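401aa long hypothetical glucose-1-phosphate thymidylyltransferase (Sulfolobus tokodaii, PDB 2GGO) is a bifunctional sugar-1-phosphate nucleotidylyltransferase and acetyltransferase involved in making UDP-N-acetylglucosamine and UDP-N-acetylgalactosamine. Local coordinates at residues A[116-130]-A[195-208]. Sequence-based numbering, arbitrary orientation.
Sequences ENAIIGVKVSNPKDY and HRVKVIEYEGYWMD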
loop_
_atom_site.group_PDB
_atom_site.type_symbol
_atom_site.label_atom_id
_atom_site.label_comp_id
_atom_site.label_asym_id
_atom_site.label_seq_id
_atom_site.Cartn_x
_atom_site.Cartn_y
_atom_site.Cartn_z
ATOM N N GLU A 116 26.886 0.670 -15.306
ATOM C CA GLU A 116 27.168 -0.109 -14.106
ATOM C C GLU A 116 25.895 -0.514 -13.368
ATOM O O GLU A 116 24.811 0.054 -13.593
ATOM C CB GLU A 116 28.082 0.648 -13.142
ATOM C CG GLU A 116 28.954 1.702 -13.792
ATOM C CD GLU A 116 28.422 3.083 -13.537
ATOM O OE1 GLU A 116 28.368 3.935 -14.472
ATOM O OE2 GLU A 116 28.051 3.304 -12.366
ATOM N N ASN A 117 26.042 -1.514 -12.502
ATOM C CA ASN A 117 25.013 -1.879 -11.554
ATOM C C ASN A 117 24.810 -0.731 -10.588
ATOM O O ASN A 117 25.766 -0.262 -9.977
ATOM C CB ASN A 117 25.428 -3.116 -10.791
ATOM C CG ASN A 117 25.559 -4.328 -11.676
ATOM O OD1 ASN A 117 24.587 -4.984 -11.980
ATOM N ND2 ASN A 117 26.785 -4.651 -12.071
ATOM N N ALA A 118 23.568 -0.266 -10.447
ATOM C CA ALA A 118 23.251 0.799 -9.481
ATOM C C ALA A 118 22.052 0.456 -8.559
ATOM O O ALA A 118 21.328 -0.510 -8.786
ATOM C CB ALA A 118 23.030 2.143 -10.207
ATOM N N ILE A 119 21.850 1.279 -7.540
ATOM C CA ILE A 119 20.873 1.014 -6.507
ATOM C C ILE A 119 20.426 2.333 -5.919
ATOM O O ILE A 119 21.231 3.237 -5.752
ATOM C CB ILE A 119 21.493 0.065 -5.469
ATOM C CG1 ILE A 119 20.968 -1.346 -5.688
ATOM C CG2 ILE A 119 21.313 0.522 -4.013
ATOM C CD1 ILE A 119 21.362 -2.263 -4.605
ATOM N N ILE A 120 19.124 2.464 -5.663
ATOM C CA ILE A 120 18.584 3.690 -5.060
ATOM C C ILE A 120 18.515 3.547 -3.545
ATOM O O ILE A 120 18.197 2.486 -3.024
ATOM C CB ILE A 120 17.265 4.150 -5.725
ATOM C CG1 ILE A 120 17.580 4.571 -7.168
ATOM C CG2 ILE A 120 16.634 5.324 -4.967
ATOM C CD1 ILE A 120 16.394 4.779 -8.071
ATOM N N GLY A 121 18.891 4.615 -2.860
ATOM C CA GLY A 121 18.860 4.682 -1.418
ATOM C C GLY A 121 18.106 5.918 -0.996
ATOM O O GLY A 121 18.201 6.982 -1.620
ATOM N N VAL A 122 17.333 5.762 0.061
ATOM C CA VAL A 122 16.480 6.822 0.547
ATOM C C VAL A 122 16.785 7.013 2.034
ATOM O O VAL A 122 17.099 6.048 2.747
ATOM C CB VAL A 122 14.960 6.501 0.273
ATOM C CG1 VAL A 122 14.534 5.187 0.910
ATOM C CG2 VAL A 122 14.052 7.644 0.711
ATOM N N LYS A 123 16.731 8.262 2.486
ATOM C CA LYS A 123 16.935 8.552 3.900
ATOM C C LYS A 123 15.619 8.503 4.705
ATOM O O LYS A 123 14.702 9.323 4.508
ATOM C CB LYS A 123 17.701 9.863 4.095
ATOM C CG LYS A 123 19.192 9.802 3.701
ATOM C CD LYS A 123 19.916 11.021 4.250
ATOM C CE LYS A 123 20.894 11.615 3.252
ATOM N NZ LYS A 123 20.661 13.106 3.110
ATOM N N VAL A 124 15.546 7.491 5.580
ATOM C CA VAL A 124 14.443 7.309 6.538
ATOM C C VAL A 124 14.893 7.637 7.963
ATOM O O VAL A 124 16.031 7.330 8.350
ATOM C CB VAL A 124 13.827 5.869 6.519
ATOM C CG1 VAL A 124 13.239 5.554 5.156
ATOM C CG2 VAL A 124 14.825 4.814 6.949
ATOM N N SER A 125 13.991 8.257 8.730
ATOM C CA SER A 125 14.266 8.622 10.125
ATOM C C SER A 125 13.920 7.486 11.086
ATOM O O SER A 125 13.396 7.733 12.172
ATOM C CB SER A 125 13.519 9.902 10.503
ATOM O OG SER A 125 12.126 9.708 10.385
ATOM N N ASN A 126 14.224 6.251 10.668
ATOM C CA ASN A 126 14.052 5.034 11.472
ATOM C C ASN A 126 14.807 3.856 10.850
ATOM O O ASN A 126 14.226 2.810 10.632
ATOM C CB ASN A 126 12.573 4.670 11.565
ATOM C CG ASN A 126 11.984 4.305 10.216
ATOM O OD1 ASN A 126 12.683 4.293 9.201
ATOM N ND2 ASN A 126 10.698 3.998 10.201
ATOM N N PRO A 127 16.107 4.017 10.565
ATOM C CA PRO A 127 16.769 3.084 9.646
ATOM C C PRO A 127 17.006 1.646 10.121
ATOM O O PRO A 127 17.677 0.891 9.415
ATOM C CB PRO A 127 18.110 3.776 9.358
ATOM C CG PRO A 127 17.944 5.190 9.860
ATOM C CD PRO A 127 17.031 5.066 11.019
ATOM N N LYS A 128 16.417 1.257 11.253
ATOM C CA LYS A 128 16.717 -0.039 11.918
ATOM C C LYS A 128 16.899 -1.360 11.101
ATOM O O LYS A 128 17.771 -2.141 11.482
ATOM C CB LYS A 128 15.852 -0.242 13.170
ATOM C CG LYS A 128 16.528 0.251 14.452
ATOM C CD LYS A 128 15.521 0.683 15.518
ATOM C CE LYS A 128 15.205 2.194 15.465
ATOM N NZ LYS A 128 14.072 2.587 14.558
ATOM N N ASP A 129 16.104 -1.690 10.065
ATOM C CA ASP A 129 14.665 -1.400 9.918
ATOM C C ASP A 129 13.816 -2.165 8.858
ATOM O O ASP A 129 12.713 -2.558 9.224
ATOM C CB ASP A 129 14.289 0.073 9.972
ATOM C CG ASP A 129 12.793 0.260 10.001
ATOM O OD1 ASP A 129 12.082 -0.771 9.963
ATOM O OD2 ASP A 129 12.321 1.414 10.082
ATOM N N TYR A 130 14.190 -2.359 7.578
ATOM C CA TYR A 130 15.204 -1.689 6.709
ATOM C C TYR A 130 16.708 -2.059 6.748
ATOM O O TYR A 130 17.403 -1.898 7.762
ATOM C CB TYR A 130 14.983 -0.164 6.555
ATOM C CG TYR A 130 13.538 0.264 6.363
ATOM C CD1 TYR A 130 13.091 1.483 6.874
ATOM C CD2 TYR A 130 12.615 -0.552 5.694
ATOM C CE1 TYR A 130 11.775 1.887 6.726
ATOM C CE2 TYR A 130 11.288 -0.159 5.540
ATOM C CZ TYR A 130 10.873 1.064 6.059
ATOM O OH TYR A 130 9.566 1.484 5.917
ATOM N N HIS A 195 32.343 -5.937 -8.172
ATOM C CA HIS A 195 31.785 -4.900 -9.019
ATOM C C HIS A 195 31.451 -3.641 -8.253
ATOM O O HIS A 195 31.076 -3.671 -7.067
ATOM C CB HIS A 195 30.546 -5.404 -9.745
ATOM C CG HIS A 195 30.839 -6.456 -10.762
ATOM N ND1 HIS A 195 30.878 -7.799 -10.451
ATOM C CD2 HIS A 195 31.116 -6.365 -12.083
ATOM C CE1 HIS A 195 31.163 -8.491 -11.539
ATOM N NE2 HIS A 195 31.306 -7.644 -12.545
ATOM N N ARG A 196 31.601 -2.533 -8.968
ATOM C CA ARG A 196 31.220 -1.221 -8.501
ATOM C C ARG A 196 29.703 -1.090 -8.700
ATOM O O ARG A 196 29.193 -1.190 -9.829
ATOM C CB ARG A 196 32.021 -0.187 -9.286
ATOM C CG ARG A 196 31.371 1.128 -9.554
ATOM C CD ARG A 196 31.854 1.609 -10.912
ATOM N NE ARG A 196 31.488 2.995 -11.162
ATOM C CZ ARG A 196 32.115 4.041 -10.630
ATOM N NH1 ARG A 196 33.153 3.869 -9.809
ATOM N NH2 ARG A 196 31.702 5.268 -10.918
ATOM N N VAL A 197 29.001 -0.915 -7.577
ATOM C CA VAL A 197 27.547 -0.779 -7.526
ATOM C C VAL A 197 27.216 0.640 -7.051
ATOM O O VAL A 197 27.271 0.906 -5.853
ATOM C CB VAL A 197 26.950 -1.812 -6.546
ATOM C CG1 VAL A 197 25.446 -1.839 -6.638
ATOM C CG2 VAL A 197 27.486 -3.177 -6.835
ATOM N N LYS A 198 26.912 1.552 -7.981
ATOM C CA LYS A 198 26.584 2.957 -7.656
ATOM C C LYS A 198 25.447 3.055 -6.650
ATOM O O LYS A 198 24.684 2.117 -6.463
ATOM C CB LYS A 198 26.167 3.726 -8.911
ATOM C CG LYS A 198 27.285 4.341 -9.715
ATOM C CD LYS A 198 26.758 5.441 -10.675
ATOM C CE LYS A 198 26.308 6.720 -9.929
ATOM N NZ LYS A 198 25.929 7.844 -10.847
ATOM N N VAL A 199 25.341 4.188 -5.990
ATOM C CA VAL A 199 24.227 4.421 -5.100
ATOM C C VAL A 199 23.741 5.834 -5.399
ATOM O O VAL A 199 24.473 6.815 -5.169
ATOM C CB VAL A 199 24.596 4.214 -3.584
ATOM C CG1 VAL A 199 23.652 4.967 -2.667
ATOM C CG2 VAL A 199 24.586 2.741 -3.209
ATOM N N ILE A 200 22.525 5.916 -5.956
ATOM C CA ILE A 200 21.816 7.190 -6.141
ATOM C C ILE A 200 20.912 7.401 -4.926
ATOM O O ILE A 200 20.256 6.467 -4.455
ATOM C CB ILE A 200 20.927 7.226 -7.420
ATOM C CG1 ILE A 200 21.467 6.313 -8.526
ATOM C CG2 ILE A 200 20.671 8.681 -7.882
ATOM C CD1 ILE A 200 22.819 6.679 -9.067
ATOM N N GLU A 201 20.899 8.626 -4.418
ATOM C CA GLU A 201 20.087 8.949 -3.272
ATOM C C GLU A 201 18.753 9.454 -3.795
ATOM O O GLU A 201 18.704 10.431 -4.567
ATOM C CB GLU A 201 20.767 10.001 -2.393
ATOM C CG GLU A 201 20.260 10.041 -0.942
ATOM C CD GLU A 201 20.423 11.415 -0.282
ATOM O OE1 GLU A 201 21.407 12.140 -0.592
ATOM O OE2 GLU A 201 19.553 11.778 0.550
ATOM N N TYR A 202 17.681 8.763 -3.390
ATOM C CA TYR A 202 16.319 9.163 -3.730
ATOM C C TYR A 202 15.947 10.476 -3.050
ATOM O O TYR A 202 16.169 10.629 -1.842
ATOM C CB TYR A 202 15.321 8.067 -3.337
ATOM C CG TYR A 202 13.933 8.386 -3.819
ATOM C CD1 TYR A 202 13.622 8.328 -5.177
ATOM C CD2 TYR A 202 12.941 8.783 -2.937
ATOM C CE1 TYR A 202 12.355 8.645 -5.641
ATOM C CE2 TYR A 202 11.668 9.095 -3.397
ATOM C CZ TYR A 202 11.388 9.022 -4.748
ATOM O OH TYR A 202 10.143 9.329 -5.216
ATOM N N GLU A 203 15.372 11.424 -3.789
ATOM C CA GLU A 203 15.062 12.699 -3.138
ATOM C C GLU A 203 13.609 13.013 -2.653
ATOM O O GLU A 203 13.441 13.416 -1.479
ATOM C CB GLU A 203 15.811 13.880 -3.774
ATOM C CG GLU A 203 17.328 13.814 -3.356
ATOM C CD GLU A 203 17.990 15.169 -3.133
ATOM O OE1 GLU A 203 18.370 15.460 -1.970
ATOM O OE2 GLU A 203 18.136 15.935 -4.119
ATOM N N GLY A 204 12.593 12.804 -3.500
ATOM C CA GLY A 204 11.183 12.958 -3.065
ATOM C C GLY A 204 10.606 11.983 -2.009
ATOM O O GLY A 204 11.280 11.567 -1.051
ATOM N N TYR A 205 9.344 11.601 -2.209
ATOM C CA TYR A 205 8.599 10.697 -1.300
ATOM C C TYR A 205 8.688 9.189 -1.653
ATOM O O TYR A 205 8.493 8.780 -2.793
ATOM C CB TYR A 205 7.139 11.185 -1.208
ATOM C CG TYR A 205 6.196 10.417 -0.277
ATOM C CD1 TYR A 205 6.167 10.678 1.101
ATOM C CD2 TYR A 205 5.285 9.465 -0.790
ATOM C CE1 TYR A 205 5.278 9.988 1.945
ATOM C CE2 TYR A 205 4.388 8.777 0.057
ATOM C CZ TYR A 205 4.394 9.050 1.410
ATOM O OH TYR A 205 3.538 8.371 2.248
ATOM N N TRP A 206 9.001 8.406 -0.631
ATOM C CA TRP A 206 9.093 6.967 -0.658
ATOM C C TRP A 206 8.272 6.392 0.536
ATOM O O TRP A 206 8.271 6.948 1.624
ATOM C CB TRP A 206 10.560 6.574 -0.511
ATOM C CG TRP A 206 10.876 5.081 -0.650
ATOM C CD1 TRP A 206 11.076 4.394 -1.814
ATOM C CD2 TRP A 206 11.045 4.117 0.411
ATOM N NE1 TRP A 206 11.361 3.067 -1.548
ATOM C CE2 TRP A 206 11.341 2.873 -0.192
ATOM C CE3 TRP A 206 10.965 4.184 1.816
ATOM C CZ2 TRP A 206 11.549 1.703 0.554
ATOM C CZ3 TRP A 206 11.183 3.016 2.558
ATOM C CH2 TRP A 206 11.456 1.798 1.924
ATOM N N MET A 207 7.620 5.252 0.341
ATOM C CA MET A 207 6.946 4.555 1.425
ATOM C C MET A 207 6.881 3.104 1.004
ATOM O O MET A 207 6.414 2.819 -0.070
ATOM C CB MET A 207 5.523 5.131 1.564
ATOM C CG MET A 207 4.594 4.459 2.640
ATOM S SD MET A 207 5.233 4.597 4.319
ATOM C CE MET A 207 4.879 6.334 4.662
ATOM N N ASP A 208 7.354 2.156 1.796
ATOM C CA ASP A 208 6.909 0.802 1.483
ATOM C C ASP A 208 5.569 0.575 2.167
ATOM O O ASP A 208 5.364 0.937 3.335
ATOM C CB ASP A 208 7.921 -0.293 1.815
ATOM C CG ASP A 208 8.035 -0.535 3.263
ATOM O OD1 ASP A 208 7.888 0.467 3.998
ATOM O OD2 ASP A 208 8.282 -1.699 3.657
HETATM O O HOH W 1 28.549 -2.860 -11.584
#
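Val122 holds CG1 between its backbone N and carbonyl carbon (chi1 58°), which turns this methyl toward the indole of Trp206. Trp206 in turn has CG anti to its own N (chi1 -174°), which carries the indole out toward strand 117-123. CG1 of Val122 sits over one indole face, 3.7 Å from CD2 of Trp206, as a CH-pi contact. The setting is one edge of the mixed sheet in the GT-A-like nucleotidyltransferase domain, where strand 197-201 is outermost and runs parallel to strand 117-123. Strand 155-164 flanks strand 117-123 on its other side, and Trp206 NE1 donates a hydrogen bond to Ala158 O of that strand.

The ladder is straightest around Gly121, toward the C-terminal part of strand 117-123. Gly121 N donates to Ile200 O at 2.8 Å, and Tyr202 N donates to Gly121 O at 2.6 Å. Ile120 CG2 packs on Tyr202 CB at 3.5 Å, on the face covered by helix 106-111. Ile119 and Val199 touch on the face of helix 184-194. At the N-terminal end of the pair, one water accepts hydrogen bonds from Asn117 N and ND2 and donates one to Arg196 O. Asn117 OD1 is held by Asn164 N. Lys123 NZ makes a salt bridge with Glu201 OE2 at 3.1 Å.

Beyond the strands, the chain returns at Tyr130, next to Gly131, which probably binds N-acetylglucosamine 1-phosphate. The edge of the Trp206 indole points at the face of the Tyr130 ring in a T-shaped stack, planes 74° apart. With neither ring nor hydroxyl, a leucine here would probably let the Asp208 carboxylate turn and leave the Trp206 edge without its aromatic partner. The Tyr130 hydroxyl comes from above the carboxylate plane, with Tyr130 OH 2.7 Å from Asp208 OD1.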